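Local structure of xylan esterase 1 (Thermoanaerobacterium sp. 'JW/SL YS485', 3FCY) at residues H264-E267 / N268-F271. The protein probably hydrolyses carboxylic esters, removing acetyl groups from acetylated xylan and probably also from the antibiotic cephalosporin C. Sequence-based numbering, arbitrary orientation.
Sequences HERE and NEVF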
loop_
_atom_site.group_PDB
_atom_site.type_symbol
_atom_site.label_atom_id
_atom_site.label_comp_id
_atom_site.label_asym_id
_atom_site.label_seq_id
_atom_site.Cartn_x
_atom_site.Cartn_y
_atom_site.Cartn_z
ATOM N N HIS A 264 17.266 -14.668 19.653
ATOM C CA HIS A 264 17.495 -13.751 20.767
ATOM C C HIS A 264 18.199 -14.341 21.982
ATOM O O HIS A 264 17.789 -14.114 23.123
ATOM C CB HIS A 264 16.166 -13.118 21.200
ATOM C CG HIS A 264 15.667 -12.071 20.255
ATOM N ND1 HIS A 264 15.220 -10.837 20.679
ATOM C CD2 HIS A 264 15.561 -12.065 18.904
ATOM C CE1 HIS A 264 14.863 -10.117 19.630
ATOM N NE2 HIS A 264 15.059 -10.840 18.542
ATOM N N GLU A 265 19.270 -15.083 21.735
ATOM C CA GLU A 265 20.033 -15.692 22.810
ATOM C C GLU A 265 20.960 -14.671 23.463
ATOM O O GLU A 265 21.476 -14.904 24.553
ATOM C CB GLU A 265 20.841 -16.874 22.267
ATOM C CG GLU A 265 19.978 -18.059 21.860
ATOM C CD GLU A 265 20.778 -19.195 21.252
ATOM O OE1 GLU A 265 20.237 -20.318 21.162
ATOM O OE2 GLU A 265 21.941 -18.965 20.855
ATOM N N ARG A 266 21.163 -13.538 22.794
ATOM C CA ARG A 266 22.031 -12.483 23.319
ATOM C C ARG A 266 21.270 -11.164 23.440
ATOM O O ARG A 266 21.864 -10.090 23.457
ATOM C CB ARG A 266 23.242 -12.296 22.399
ATOM C CG ARG A 266 24.049 -13.570 22.182
ATOM C CD ARG A 266 25.256 -13.332 21.292
ATOM N NE ARG A 266 24.890 -12.938 19.933
ATOM C CZ ARG A 266 25.110 -11.735 19.411
ATOM N NH1 ARG A 266 25.695 -10.789 20.135
ATOM N NH2 ARG A 266 24.770 -11.484 18.151
ATOM N N GLU A 267 19.949 -11.259 23.539
ATOM C CA GLU A 267 19.086 -10.087 23.632
ATOM C C GLU A 267 19.487 -9.061 24.690
ATOM O O GLU A 267 19.695 -7.888 24.372
ATOM C CB GLU A 267 17.645 -10.529 23.877
ATOM C CG GLU A 267 16.654 -9.383 23.944
ATOM C CD GLU A 267 15.235 -9.870 24.080
ATOM O OE1 GLU A 267 14.765 -10.577 23.163
ATOM O OE2 GLU A 267 14.589 -9.551 25.102
ATOM N N ASN A 268 19.596 -9.492 25.944
ATOM C CA ASN A 268 19.956 -8.567 27.016
ATOM C C ASN A 268 21.313 -7.909 26.792
ATOM O O ASN A 268 21.480 -6.720 27.066
ATOM C CB ASN A 268 19.942 -9.271 28.377
ATOM C CG ASN A 268 20.161 -8.303 29.526
ATOM O OD1 ASN A 268 19.445 -7.310 29.660
ATOM N ND2 ASN A 268 21.155 -8.583 30.357
ATOM N N GLU A 269 22.278 -8.672 26.292
ATOM C CA GLU A 269 23.606 -8.121 26.041
ATOM C C GLU A 269 23.560 -7.104 24.903
ATOM O O GLU A 269 24.266 -6.097 24.927
ATOM C CB GLU A 269 24.592 -9.226 25.670
ATOM C CG GLU A 269 24.738 -10.327 26.702
ATOM C CD GLU A 269 25.853 -11.290 26.342
ATOM O OE1 GLU A 269 25.909 -11.719 25.166
ATOM O OE2 GLU A 269 26.672 -11.621 27.229
ATOM N N VAL A 270 22.736 -7.382 23.898
ATOM C CA VAL A 270 22.609 -6.485 22.759
ATOM C C VAL A 270 22.013 -5.145 23.183
ATOM O O VAL A 270 22.588 -4.089 22.916
ATOM C CB VAL A 270 21.729 -7.112 21.652
ATOM C CG1 VAL A 270 21.459 -6.095 20.550
ATOM C CG2 VAL A 270 22.433 -8.330 21.070
ATOM N N PHE A 271 20.865 -5.189 23.853
ATOM C CA PHE A 271 20.225 -3.957 24.287
ATOM C C PHE A 271 21.004 -3.222 25.371
ATOM O O PHE A 271 20.933 -2.001 25.460
ATOM C CB PHE A 271 18.790 -4.229 24.736
ATOM C CG PHE A 271 17.839 -4.445 23.594
ATOM C CD1 PHE A 271 17.294 -5.702 23.344
ATOM C CD2 PHE A 271 17.512 -3.392 22.744
ATOM C CE1 PHE A 271 16.438 -5.905 22.260
ATOM C CE2 PHE A 271 16.657 -3.587 21.657
ATOM C CZ PHE A 271 16.120 -4.845 21.414
HETATM O O HOH W 1 26.705 -10.388 22.984
#
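E267 and F271, one helical turn apart, meet through the glutamate's aliphatic stem: E267 CG lies in the ring plane at the edge of F271, 3.8 Å from CD1. Their backbones are tied as well, F271 N donating to E267 O in an almost straight bond (176°), and V270 N donating to R266 O at 2.9 Å. R266 is the N-cap residue, and these are the first i to i+4 backbone bonds of helix 267-274. V270 CG2 sits tightly against R266 O, at 3.0 Å.

E267 has its CG anti to the backbone N (chi1 -178°), and the extended chain carries the carboxylate back toward H264, whose ND1 donates to E267 OE1 at 2.5 Å. The bond lies close to the imidazole plane and reaches OE1 from the anti side of the carboxylate, 18° out of its plane. An alanine here would probably leave H264 ND1 without this acceptor and lose the contact at the F271 edge. On the solvent side, R266 NH1 and E269 OE1 stay 5.1 Å apart, bridged by a water. Arginine suits its position because its long chain, bent at chi3, also brings NH2 to Y256 OH and F260 O, while D261 OD2 accepts a hydrogen bond from R266 N.

Outward, and away from the predicted catalytic residues and the calcium site, H264 stacks on F257 and its NE2 bonds to D324 of the second subunit. Histidine suits this place by offering one ring nitrogen to each carboxylate; if both donate, it is probably cationic. Buried and apolar, V270 suits the side packed on Y256 and F257 of helix 251-260. F271, equally buried, meets the F257 ring and joins E267 in packing against helix 237-242, touching Y237 and K238.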